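Beta-d-glucoside glucohydrolase (Hypocrea jecorina, PDB 3ZZ1) probably hydrolyses terminal, non-reducing beta-D-glucosyl residues to release beta-D-glucose, acting as a secreted family 3 glycoside hydrolase in cellulose degradation. Local coordinates at residues S348-G353 against D429-F434; V433-D438 against V476-H481; L456-N461 against G484-E489; N461-V466 against E489-L494; V480-A485 against V500-L505. One frame throughout, in Å; residues are numbered along the deposited sequence.

Overall arrangement
All five contacts lie in the glycosyl hydrolase family 3 C-terminal domain. Interactions 1, 2 and 5 are successive pairings across its largely parallel sheet, in the order 348-352, 430-437, 476-482, 497-502. The centres of interactions 1 and 2 are about 11 Å apart and those of 2 and 5 about 7 Å; the first pair shares V433 and F434, the second V480 and H481. Interaction 3 joins loops that follow strands 430-437 and 476-482, its centre about 9 Å from that of interaction 2. Interaction 4 packs two helices over the sheet, with I435 and V478 beneath I491. The N-linked sugar at N310 is attached to the protein itself and marks no binding pocket.

Interaction 1 of 5, residues S348-G353 against D429-F434; sequences SIAVVG and DVAIVF
A350 is bonded through both its N and its O to strand 430-437: its N donates to V430 O at 3.0 Å, and its O accepts from I432 N at 2.8 Å with an N-H...O angle of 178°. V352 repeats the pattern, donating to I432 O and accepting from F434 N. This alternation, with strand axes 4.7 Å apart and directions differing by 16°, identifies a parallel pairing inside the sheet of the family 3 C-terminal domain. The packing is tight on the face carrying I349, V351, V430, I432 and F434. There I349 CG1 runs alongside V430 CG2 at 3.7 Å, while its other branch, CG2, anti to the backbone N, meets I432 CD1 at 3.8 Å. V351 CG1 reaches F434 CE1 at a slant, and I399 of helix 395-404 touches both residues. The other face carries A350, A431, V352 and V433, the last three packed against V469 of helix 462-472. The looser end lies at S348 and the partly exposed D429. S348 N donates to the anti lone pair of D429 OD2 at 3.0 Å, and D429 N returns a longer bond to S348 OG at 3.3 Å. Water 1 lies 2.7 Å from S348 OG and gives D429 OD2 a weak bond. The chemistry implies an apolar interior fastened by backbone hydrogen bonds, with a hydrated polar clasp where the pairing begins.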
# COMPACT_ATOMS: atom_id res chain seq x y z
N SER A 348 29.72 22.13 -12.29
CA SER A 348 28.41 22.76 -12.34
C SER A 348 27.25 21.77 -12.49
O SER A 348 27.37 20.73 -13.14
CB SER A 348 28.36 23.80 -13.47
OG SER A 348 28.59 23.19 -14.73
N ILE A 349 26.13 22.11 -11.86
CA ILE A 349 24.90 21.33 -11.93
C ILE A 349 23.74 22.26 -12.29
O ILE A 349 23.60 23.32 -11.68
CB ILE A 349 24.59 20.61 -10.59
CG1 ILE A 349 25.56 19.45 -10.35
CG2 ILE A 349 23.14 20.09 -10.55
CD1 ILE A 349 25.47 18.80 -8.97
N ALA A 350 22.93 21.86 -13.26
CA ALA A 350 21.65 22.51 -13.50
C ALA A 350 20.52 21.72 -12.85
O ALA A 350 20.46 20.49 -12.95
CB ALA A 350 21.39 22.68 -14.99
N VAL A 351 19.63 22.43 -12.16
CA VAL A 351 18.45 21.83 -11.55
C VAL A 351 17.24 22.47 -12.22
O VAL A 351 17.09 23.69 -12.20
CB VAL A 351 18.44 22.02 -10.01
CG1 VAL A 351 17.14 21.49 -9.41
CG2 VAL A 351 19.63 21.31 -9.37
N VAL A 352 16.40 21.64 -12.82
CA VAL A 352 15.34 22.12 -13.71
C VAL A 352 14.01 21.46 -13.39
O VAL A 352 13.92 20.23 -13.27
CB VAL A 352 15.71 21.89 -15.20
CG1 VAL A 352 14.56 22.27 -16.12
CG2 VAL A 352 16.98 22.66 -15.58
N GLY A 353 12.97 22.28 -13.26
CA GLY A 353 11.61 21.78 -13.03
C GLY A 353 10.96 22.37 -11.79
O GLY A 353 11.61 22.56 -10.77
N ASP A 429 27.96 20.60 -16.59
CA ASP A 429 28.47 19.23 -16.59
C ASP A 429 27.35 18.21 -16.59
O ASP A 429 27.37 17.26 -17.38
CB ASP A 429 29.42 19.01 -15.41
CG ASP A 429 30.67 19.87 -15.49
OD1 ASP A 429 31.41 19.74 -16.48
OD2 ASP A 429 30.91 20.67 -14.58
N VAL A 430 26.38 18.39 -15.69
CA VAL A 430 25.16 17.58 -15.68
C VAL A 430 23.93 18.46 -15.47
O VAL A 430 24.01 19.56 -14.92
CB VAL A 430 25.18 16.46 -14.59
CG1 VAL A 430 26.32 15.47 -14.84
CG2 VAL A 430 25.27 17.05 -13.19
N ALA A 431 22.79 17.95 -15.92
CA ALA A 431 21.51 18.61 -15.74
C ALA A 431 20.52 17.62 -15.14
O ALA A 431 20.32 16.54 -15.69
CB ALA A 431 20.99 19.15 -17.07
N ILE A 432 19.92 18.00 -14.01
CA ILE A 432 18.96 17.15 -13.32
C ILE A 432 17.56 17.72 -13.50
O ILE A 432 17.27 18.81 -13.00
CB ILE A 432 19.30 17.00 -11.80
CG1 ILE A 432 20.80 16.70 -11.60
CG2 ILE A 432 18.45 15.91 -11.18
CD1 ILE A 432 21.28 16.77 -10.14
N VAL A 433 16.71 16.99 -14.22
CA VAL A 433 15.35 17.44 -14.54
C VAL A 433 14.31 16.72 -13.68
O VAL A 433 14.35 15.49 -13.53
CB VAL A 433 15.01 17.25 -16.04
CG1 VAL A 433 13.71 17.96 -16.41
CG2 VAL A 433 16.13 17.77 -16.91
N PHE A 434 13.38 17.50 -13.13
CA PHE A 434 12.38 16.99 -12.19
C PHE A 434 10.99 16.99 -12.79
O PHE A 434 10.44 18.04 -13.13
CB PHE A 434 12.41 17.78 -10.89
CG PHE A 434 13.62 17.50 -10.05
CD1 PHE A 434 14.83 18.14 -10.31
CD2 PHE A 434 13.57 16.58 -9.01
CE1 PHE A 434 15.96 17.88 -9.54
CE2 PHE A 434 14.69 16.32 -8.24
CZ PHE A 434 15.89 16.97 -8.51
O HOH W 1 31.04 23.84 -15.61

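Interaction 2 of 5, residues V433-D438 against V476-H481; sequences VFITAD and VIVVVH
V433 and I435 tie strand 430-437 to strand 476-482, the two parallel strands of a beta-alpha-beta unit connected through helix 462-472. Backbone bonds alternate along the pair: V433 N to I477 O, V479 N to V433 O, I435 N to V479 O and H481 N to I435 O, from 2.8 to 3.0 Å. A437 N to H481 O is longer, at 3.3 Å. Aromatic contact is confined to one face of the sheet, where V479 lies beside F434 and points the same way. V479 CB sits 4.1 Å from the centroid of the F434 ring, 29° off the normal, an off-centre CH-pi contact, and V479 CG1 comes within 3.6 Å of F434 CE2. With an alanine for F434, V479 would probably lose its aromatic neighbour and a gap open beside L514 of helix 510-518. Apolar packing dominates the other face. I435 CG1, set between the backbone N and carbonyl carbon (chi1 67°), slants across to V480 CG2 at 3.7 Å and carries CD1 to V478 CG1. Among polar side chains, T436 OG1 bonds to D374 OD2. Water 2, in the planes of the F434 and H481 rings, donates to I435 O and lies 2.8 Å from H481 ND1.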
# COMPACT_ATOMS: atom_id res chain seq x y z
N VAL A 433 16.71 16.99 -14.22
CA VAL A 433 15.35 17.44 -14.54
C VAL A 433 14.31 16.72 -13.68
O VAL A 433 14.35 15.49 -13.53
CB VAL A 433 15.01 17.25 -16.04
CG1 VAL A 433 13.71 17.96 -16.41
CG2 VAL A 433 16.13 17.77 -16.91
N PHE A 434 13.38 17.50 -13.13
CA PHE A 434 12.38 16.99 -12.19
C PHE A 434 10.99 16.99 -12.79
O PHE A 434 10.44 18.04 -13.13
CB PHE A 434 12.41 17.78 -10.89
CG PHE A 434 13.62 17.50 -10.05
CD1 PHE A 434 14.83 18.14 -10.31
CD2 PHE A 434 13.57 16.58 -9.01
CE1 PHE A 434 15.96 17.88 -9.54
CE2 PHE A 434 14.69 16.32 -8.24
CZ PHE A 434 15.89 16.97 -8.51
N ILE A 435 10.43 15.79 -12.92
CA ILE A 435 9.09 15.61 -13.48
C ILE A 435 8.22 14.80 -12.52
O ILE A 435 8.73 14.10 -11.64
CB ILE A 435 9.12 14.97 -14.90
CG1 ILE A 435 9.63 13.53 -14.85
CG2 ILE A 435 9.94 15.83 -15.87
CD1 ILE A 435 9.54 12.78 -16.17
N THR A 436 6.90 14.92 -12.68
CA THR A 436 5.95 14.26 -11.79
C THR A 436 4.71 13.74 -12.52
O THR A 436 4.43 14.12 -13.66
CB THR A 436 5.42 15.21 -10.69
OG1 THR A 436 4.77 16.34 -11.29
CG2 THR A 436 6.53 15.69 -9.74
N ALA A 437 4.00 12.84 -11.85
CA ALA A 437 2.60 12.54 -12.13
C ALA A 437 1.89 12.34 -10.80
O ALA A 437 2.48 11.81 -9.85
CB ALA A 437 2.47 11.33 -13.02
N ASP A 438 0.64 12.77 -10.73
CA ASP A 438 -0.12 12.77 -9.48
C ASP A 438 -1.48 12.11 -9.72
O ASP A 438 -1.92 11.97 -10.86
CB ASP A 438 -0.30 14.22 -8.98
CG ASP A 438 -0.51 14.31 -7.46
OD1 ASP A 438 -0.57 13.26 -6.78
OD2 ASP A 438 -0.61 15.44 -6.93
N VAL A 476 22.00 14.36 -19.11
CA VAL A 476 20.75 14.64 -18.42
C VAL A 476 20.39 13.51 -17.46
O VAL A 476 20.44 12.33 -17.82
CB VAL A 476 19.59 14.88 -19.42
CG1 VAL A 476 18.31 15.26 -18.68
CG2 VAL A 476 19.97 15.96 -20.42
N ILE A 477 20.03 13.89 -16.24
CA ILE A 477 19.51 12.96 -15.25
C ILE A 477 18.06 13.33 -15.00
O ILE A 477 17.75 14.46 -14.65
CB ILE A 477 20.32 13.01 -13.93
CG1 ILE A 477 21.77 12.57 -14.19
CG2 ILE A 477 19.67 12.14 -12.83
CD1 ILE A 477 22.73 12.92 -13.07
N VAL A 478 17.17 12.37 -15.21
CA VAL A 478 15.74 12.58 -15.03
C VAL A 478 15.30 11.99 -13.70
O VAL A 478 15.44 10.78 -13.47
CB VAL A 478 14.91 11.95 -16.18
CG1 VAL A 478 13.42 12.12 -15.91
CG2 VAL A 478 15.29 12.57 -17.52
N VAL A 479 14.77 12.85 -12.83
CA VAL A 479 14.23 12.41 -11.55
C VAL A 479 12.72 12.52 -11.61
O VAL A 479 12.17 13.57 -11.91
CB VAL A 479 14.80 13.24 -10.37
CG1 VAL A 479 14.15 12.81 -9.05
CG2 VAL A 479 16.32 13.08 -10.29
N VAL A 480 12.06 11.39 -11.34
CA VAL A 480 10.61 11.28 -11.42
C VAL A 480 10.02 11.03 -10.04
O VAL A 480 10.43 10.09 -9.34
CB VAL A 480 10.19 10.13 -12.35
CG1 VAL A 480 8.68 10.09 -12.52
CG2 VAL A 480 10.89 10.24 -13.71
N HIS A 481 9.06 11.86 -9.65
CA HIS A 481 8.25 11.60 -8.46
C HIS A 481 6.82 11.34 -8.91
O HIS A 481 6.18 12.19 -9.52
CB HIS A 481 8.32 12.77 -7.47
CG HIS A 481 9.66 12.93 -6.82
ND1 HIS A 481 10.61 13.81 -7.29
CD2 HIS A 481 10.21 12.33 -5.74
CE1 HIS A 481 11.69 13.74 -6.53
NE2 HIS A 481 11.47 12.85 -5.58
O HOH W 2 10.33 15.34 -9.65

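Interaction 3 of 5, residues L456-N461 against G484-E489; sequences LDPWHN and GAIILE
L456 meets I486 and I487 in a loop-to-loop contact, where the loop leading from strand 430-437 to helix 462-472 passes the one leading from strand 476-482 to helix 489-492. One direct hydrogen bond joins the backbones: I487 N donates to L456 O at 2.9 Å, with an N-H...O angle of 153° and the donor in the carbonyl plane. The same oxygen receives a CA-H...O contact from I486 CA at 3.3 Å. L456 CB packs on I487 CG1 at 3.9 Å, and its CD2 branch touches A485 O at 3.6 Å; that oxygen takes a hydrogen bond from R453 NH1. With CG1 beside the backbone N (chi1 -73°), the CG2 branch of I486 stands anti to that N and faces P458, lying 3.8 Å from P458 CD. Beyond the two loops, P458 touches I435 and I486 touches A437 and W502, so the contact rests on the sheet below. On the partly exposed side, water 3 is placed to donate to D457 OD1 at 2.9 Å and to I487 O at 2.7 Å, although it has further acceptors to serve. The chemistry implies a few apolar contacts surrounding one direct hydrogen bond at L456 O, with a water bridging the outer edge.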
# COMPACT_ATOMS: atom_id res chain seq x y z
N LEU A 456 -0.88 8.28 -18.89
CA LEU A 456 0.35 7.87 -18.23
C LEU A 456 1.54 8.76 -18.64
O LEU A 456 2.69 8.32 -18.62
CB LEU A 456 0.62 6.38 -18.50
CG LEU A 456 -0.47 5.38 -18.05
CD1 LEU A 456 -0.15 3.97 -18.52
CD2 LEU A 456 -0.71 5.41 -16.55
N ASP A 457 1.24 10.01 -18.99
CA ASP A 457 2.26 11.00 -19.33
C ASP A 457 2.67 11.82 -18.10
O ASP A 457 1.87 11.96 -17.16
CB ASP A 457 1.75 11.94 -20.43
CG ASP A 457 1.51 11.23 -21.75
OD1 ASP A 457 2.20 10.22 -22.02
OD2 ASP A 457 0.64 11.67 -22.53
N PRO A 458 3.90 12.36 -18.10
CA PRO A 458 4.29 13.28 -17.05
C PRO A 458 3.38 14.51 -17.07
O PRO A 458 2.97 14.94 -18.15
CB PRO A 458 5.71 13.69 -17.43
CG PRO A 458 6.21 12.57 -18.27
CD PRO A 458 5.02 12.10 -19.03
N TRP A 459 3.05 15.02 -15.89
CA TRP A 459 2.29 16.26 -15.76
C TRP A 459 3.15 17.46 -16.15
O TRP A 459 4.37 17.32 -16.33
CB TRP A 459 1.82 16.42 -14.31
CG TRP A 459 0.65 15.56 -13.91
CD1 TRP A 459 0.39 14.28 -14.31
CD2 TRP A 459 -0.40 15.92 -13.00
NE1 TRP A 459 -0.77 13.83 -13.71
CE2 TRP A 459 -1.27 14.81 -12.90
CE3 TRP A 459 -0.69 17.07 -12.25
CZ2 TRP A 459 -2.41 14.81 -12.09
CZ3 TRP A 459 -1.83 17.08 -11.45
CH2 TRP A 459 -2.68 15.95 -11.38
N HIS A 460 2.52 18.62 -16.27
CA HIS A 460 3.22 19.89 -16.49
C HIS A 460 4.21 19.86 -17.66
O HIS A 460 5.29 20.46 -17.58
CB HIS A 460 3.97 20.33 -15.23
CG HIS A 460 3.15 20.30 -13.98
ND1 HIS A 460 1.92 20.92 -13.88
CD2 HIS A 460 3.40 19.76 -12.77
CE1 HIS A 460 1.44 20.74 -12.67
NE2 HIS A 460 2.32 20.04 -11.97
N ASN A 461 3.84 19.15 -18.72
CA ASN A 461 4.64 19.12 -19.95
C ASN A 461 6.05 18.55 -19.74
O ASN A 461 7.00 18.94 -20.41
CB ASN A 461 4.72 20.53 -20.55
CG ASN A 461 4.25 20.57 -21.99
OD1 ASN A 461 3.12 20.16 -22.30
ND2 ASN A 461 5.10 21.08 -22.88
N GLY A 484 2.52 6.46 -9.70
CA GLY A 484 2.47 5.22 -10.48
C GLY A 484 3.20 5.31 -11.80
O GLY A 484 3.84 6.32 -12.11
N ALA A 485 3.10 4.23 -12.58
CA ALA A 485 3.79 4.11 -13.87
C ALA A 485 3.55 5.28 -14.81
O ALA A 485 2.43 5.78 -14.92
CB ALA A 485 3.42 2.81 -14.55
N ILE A 486 4.62 5.71 -15.45
CA ILE A 486 4.60 6.71 -16.50
C ILE A 486 5.29 6.06 -17.69
O ILE A 486 6.27 5.35 -17.51
CB ILE A 486 5.40 7.97 -16.08
CG1 ILE A 486 4.63 8.76 -15.01
CG2 ILE A 486 5.76 8.86 -17.28
CD1 ILE A 486 5.52 9.73 -14.24
N ILE A 487 4.77 6.29 -18.90
CA ILE A 487 5.46 5.82 -20.10
C ILE A 487 6.69 6.71 -20.32
O ILE A 487 6.58 7.93 -20.48
CB ILE A 487 4.52 5.82 -21.34
CG1 ILE A 487 3.25 5.01 -21.07
CG2 ILE A 487 5.26 5.31 -22.58
CD1 ILE A 487 3.44 3.49 -21.00
N LEU A 488 7.87 6.09 -20.31
CA LEU A 488 9.12 6.83 -20.32
C LEU A 488 9.82 6.81 -21.68
O LEU A 488 10.95 7.28 -21.82
CB LEU A 488 10.06 6.31 -19.23
CG LEU A 488 9.58 6.43 -17.78
CD1 LEU A 488 10.39 5.50 -16.89
CD2 LEU A 488 9.63 7.87 -17.26
N GLU A 489 9.13 6.27 -22.68
CA GLU A 489 9.71 6.02 -24.01
C GLU A 489 10.17 7.26 -24.76
O GLU A 489 11.16 7.20 -25.50
CB GLU A 489 8.74 5.22 -24.88
CG GLU A 489 8.43 3.85 -24.31
CD GLU A 489 9.68 3.01 -24.12
OE1 GLU A 489 10.43 2.82 -25.10
OE2 GLU A 489 9.91 2.55 -22.98
O HOH W 3 5.01 9.76 -21.62

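Interaction 4 of 5, residues N461-V466 against E489-L494; sequences NGNALV and EQILAL
With I491 CG1 anti to its carbonyl carbon (chi1 -73°) and its chain extended beyond, CD1 of that residue is carried across to N463 OD1, 3.4 Å away. V466 answers from helix 462-472: chi1 of 175° sets its CG1 opposite the backbone N, so that this methyl touches both I491 and L494. There V466 CG1 is 3.9 Å from I491 CG1 and 3.8 Å from L494 CD1. The second methyl, V466 CG2, stays 4.0 Å from I491 CD1, so both branches of the valine bear on the isoleucine, whose side chain crosses it at about a right angle. This apolar part is the inner one. V466 and I491 are buried, and both also touch I435, V478 and V497 of the sheet underneath.

Outward, the contact turns polar and thinner. N463 and Q490 cross at about a right angle with their amide planes 30° apart; the nearest approach is from Q490 OE1 to the aliphatic N463 CB, at 3.7 Å. Water 4 supplies the polar link between the helices. It accepts from I491 N at 3.2 Å and is placed to donate to N463 OD1 at 2.7 Å, although it has other acceptors within reach. N463 OD1 thus meets the water while resting in van der Waals contact against I491 CD1. Helices packed on a face of a largely parallel sheet, as helix 462-472 and the short helix 489-492 are here, are characteristic of the layered alpha/beta fold of the family 3 C-terminal domain.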
# COMPACT_ATOMS: atom_id res chain seq x y z
N ASN A 461 3.84 19.15 -18.72
CA ASN A 461 4.64 19.12 -19.95
C ASN A 461 6.05 18.55 -19.74
O ASN A 461 7.00 18.94 -20.41
CB ASN A 461 4.72 20.53 -20.55
CG ASN A 461 4.25 20.57 -21.99
OD1 ASN A 461 3.12 20.16 -22.30
ND2 ASN A 461 5.10 21.08 -22.88
N GLY A 462 6.15 17.61 -18.80
CA GLY A 462 7.42 16.99 -18.42
C GLY A 462 8.21 16.40 -19.57
O GLY A 462 9.44 16.53 -19.60
N ASN A 463 7.53 15.76 -20.50
CA ASN A 463 8.18 15.18 -21.67
C ASN A 463 8.90 16.24 -22.50
O ASN A 463 10.06 16.05 -22.88
CB ASN A 463 7.19 14.38 -22.53
CG ASN A 463 7.01 12.95 -22.05
OD1 ASN A 463 7.83 12.43 -21.28
ND2 ASN A 463 5.95 12.31 -22.50
N ALA A 464 8.22 17.36 -22.76
CA ALA A 464 8.79 18.47 -23.53
C ALA A 464 9.88 19.20 -22.74
O ALA A 464 10.82 19.75 -23.33
CB ALA A 464 7.71 19.43 -23.97
N LEU A 465 9.75 19.21 -21.42
CA LEU A 465 10.77 19.80 -20.56
C LEU A 465 12.08 19.01 -20.67
O LEU A 465 13.15 19.61 -20.79
CB LEU A 465 10.29 19.89 -19.11
CG LEU A 465 11.21 20.59 -18.09
CD1 LEU A 465 11.47 22.06 -18.45
CD2 LEU A 465 10.61 20.49 -16.70
N VAL A 466 11.98 17.68 -20.64
CA VAL A 466 13.16 16.81 -20.75
C VAL A 466 13.79 16.92 -22.14
O VAL A 466 15.02 16.98 -22.27
CB VAL A 466 12.82 15.33 -20.39
CG1 VAL A 466 14.02 14.42 -20.62
CG2 VAL A 466 12.37 15.23 -18.94
N GLU A 489 9.13 6.27 -22.68
CA GLU A 489 9.71 6.02 -24.01
C GLU A 489 10.17 7.26 -24.76
O GLU A 489 11.16 7.20 -25.50
CB GLU A 489 8.74 5.22 -24.88
CG GLU A 489 8.43 3.85 -24.31
CD GLU A 489 9.68 3.01 -24.12
OE1 GLU A 489 10.43 2.82 -25.10
OE2 GLU A 489 9.91 2.55 -22.98
N GLN A 490 9.47 8.38 -24.59
CA GLN A 490 9.89 9.67 -25.15
C GLN A 490 11.18 10.16 -24.52
O GLN A 490 12.06 10.70 -25.20
CB GLN A 490 8.81 10.73 -24.95
CG GLN A 490 7.77 10.77 -26.04
CD GLN A 490 7.52 12.18 -26.53
OE1 GLN A 490 7.95 13.15 -25.90
NE2 GLN A 490 6.85 12.31 -27.65
N ILE A 491 11.28 9.99 -23.21
CA ILE A 491 12.45 10.40 -22.46
C ILE A 491 13.64 9.49 -22.77
O ILE A 491 14.77 9.96 -22.93
CB ILE A 491 12.13 10.47 -20.95
CG1 ILE A 491 11.24 11.69 -20.66
CG2 ILE A 491 13.39 10.49 -20.10
CD1 ILE A 491 10.54 11.65 -19.33
N LEU A 492 13.37 8.19 -22.89
CA LEU A 492 14.42 7.20 -23.11
C LEU A 492 15.01 7.23 -24.52
O LEU A 492 16.13 6.79 -24.73
CB LEU A 492 13.92 5.79 -22.78
CG LEU A 492 13.64 5.54 -21.30
CD1 LEU A 492 12.80 4.29 -21.14
CD2 LEU A 492 14.93 5.45 -20.50
N ALA A 493 14.23 7.76 -25.46
CA ALA A 493 14.65 7.87 -26.86
C ALA A 493 15.70 8.98 -27.05
O ALA A 493 16.37 9.03 -28.08
CB ALA A 493 13.45 8.11 -27.75
N LEU A 494 15.82 9.86 -26.06
CA LEU A 494 16.80 10.94 -26.08
C LEU A 494 18.15 10.41 -25.61
O LEU A 494 18.29 10.05 -24.44
CB LEU A 494 16.36 12.10 -25.20
CG LEU A 494 15.04 12.81 -25.54
CD1 LEU A 494 14.51 13.53 -24.31
CD2 LEU A 494 15.22 13.77 -26.70
O HOH W 4 8.51 9.80 -21.61

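Interaction 5 of 5, residues V480-A485 against V500-L505; sequences VHSVGA and VVWAGL
V480 and W502 have the two largest shares of the surface buried between strands 476-482 and 497-502, neighbouring parallel strands of a beta-alpha-beta unit joined through helix 489-492. V480 N donates to V501 O at 2.9 Å and V480 O accepts from A503 N at 2.8 Å, bonding both backbone polar atoms of V480 to the neighbouring strand and the turn after it. Its CG1 meets W502 CZ3 obliquely at 3.7 Å. W502 CG stands anti to the backbone N (chi1 -163°), sending the indole across to the loop beyond strand 476-482, where G484 O lies at the ring edge, 3.2 Å from CZ2. W502 NE1 bonds to Y530 OH, and water 5, linking V480 O to G504 N, sits over the ring centre. A leucine in place of W502 would probably leave Y530 OH without this donor and open a gap beside V480 and G484. L505 is the third main contributor: its CG packs on S482 O at 3.5 Å. G504 O receives S482 N at 3.2 Å from 48° above the carbonyl plane. A503 CB lies over one face of the H481 ring. S482 OG donates to G484 O at 2.6 Å, on a lone pair.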
# COMPACT_ATOMS: atom_id res chain seq x y z
N VAL A 480 12.06 11.39 -11.34
CA VAL A 480 10.61 11.28 -11.42
C VAL A 480 10.02 11.03 -10.04
O VAL A 480 10.43 10.09 -9.34
CB VAL A 480 10.19 10.13 -12.35
CG1 VAL A 480 8.68 10.09 -12.52
CG2 VAL A 480 10.89 10.24 -13.71
N HIS A 481 9.06 11.86 -9.65
CA HIS A 481 8.25 11.60 -8.46
C HIS A 481 6.82 11.34 -8.91
O HIS A 481 6.18 12.19 -9.52
CB HIS A 481 8.32 12.77 -7.47
CG HIS A 481 9.66 12.93 -6.82
ND1 HIS A 481 10.61 13.81 -7.29
CD2 HIS A 481 10.21 12.33 -5.74
CE1 HIS A 481 11.69 13.74 -6.53
NE2 HIS A 481 11.47 12.85 -5.58
N SER A 482 6.31 10.15 -8.60
CA SER A 482 5.06 9.70 -9.21
C SER A 482 4.25 8.70 -8.39
O SER A 482 4.81 7.82 -7.73
CB SER A 482 5.34 9.10 -10.59
OG SER A 482 4.14 8.81 -11.27
N VAL A 483 2.93 8.86 -8.46
CA VAL A 483 1.95 7.96 -7.86
C VAL A 483 1.87 6.60 -8.55
O VAL A 483 1.21 5.69 -8.05
CB VAL A 483 0.53 8.58 -7.91
CG1 VAL A 483 0.43 9.74 -6.92
CG2 VAL A 483 0.19 9.03 -9.33
N GLY A 484 2.52 6.46 -9.70
CA GLY A 484 2.47 5.22 -10.48
C GLY A 484 3.20 5.31 -11.80
O GLY A 484 3.84 6.32 -12.11
N ALA A 485 3.10 4.23 -12.58
CA ALA A 485 3.79 4.11 -13.87
C ALA A 485 3.55 5.28 -14.81
O ALA A 485 2.43 5.78 -14.92
CB ALA A 485 3.42 2.81 -14.55
N VAL A 500 17.93 7.73 -15.23
CA VAL A 500 16.54 7.89 -14.83
C VAL A 500 16.35 7.38 -13.40
O VAL A 500 16.58 6.20 -13.11
CB VAL A 500 15.56 7.19 -15.81
CG1 VAL A 500 14.12 7.39 -15.36
CG2 VAL A 500 15.74 7.70 -17.23
N VAL A 501 15.94 8.29 -12.52
CA VAL A 501 15.75 8.01 -11.11
C VAL A 501 14.25 7.99 -10.81
O VAL A 501 13.61 9.05 -10.75
CB VAL A 501 16.44 9.08 -10.23
CG1 VAL A 501 16.33 8.71 -8.76
CG2 VAL A 501 17.91 9.24 -10.62
N TRP A 502 13.70 6.79 -10.64
CA TRP A 502 12.32 6.63 -10.21
C TRP A 502 12.28 6.80 -8.69
O TRP A 502 12.47 5.85 -7.93
CB TRP A 502 11.78 5.25 -10.61
CG TRP A 502 10.28 5.14 -10.58
CD1 TRP A 502 9.52 4.56 -9.60
CD2 TRP A 502 9.36 5.61 -11.58
NE1 TRP A 502 8.18 4.65 -9.93
CE2 TRP A 502 8.06 5.28 -11.13
CE3 TRP A 502 9.51 6.27 -12.81
CZ2 TRP A 502 6.91 5.60 -11.87
CZ3 TRP A 502 8.37 6.58 -13.55
CH2 TRP A 502 7.08 6.25 -13.07
N ALA A 503 12.06 8.04 -8.26
CA ALA A 503 12.18 8.39 -6.85
C ALA A 503 10.92 8.06 -6.04
O ALA A 503 10.97 8.01 -4.81
CB ALA A 503 12.55 9.85 -6.71
N GLY A 504 9.80 7.85 -6.72
CA GLY A 504 8.55 7.47 -6.07
C GLY A 504 7.88 8.59 -5.28
O GLY A 504 7.81 9.73 -5.75
N LEU A 505 7.39 8.27 -4.09
CA LEU A 505 6.69 9.24 -3.26
C LEU A 505 7.32 9.30 -1.87
O LEU A 505 7.00 8.49 -1.00
CB LEU A 505 5.19 8.92 -3.17
CG LEU A 505 4.39 8.87 -4.47
CD1 LEU A 505 3.10 8.12 -4.25
CD2 LEU A 505 4.14 10.27 -5.05
O HOH W 5 8.46 8.22 -9.42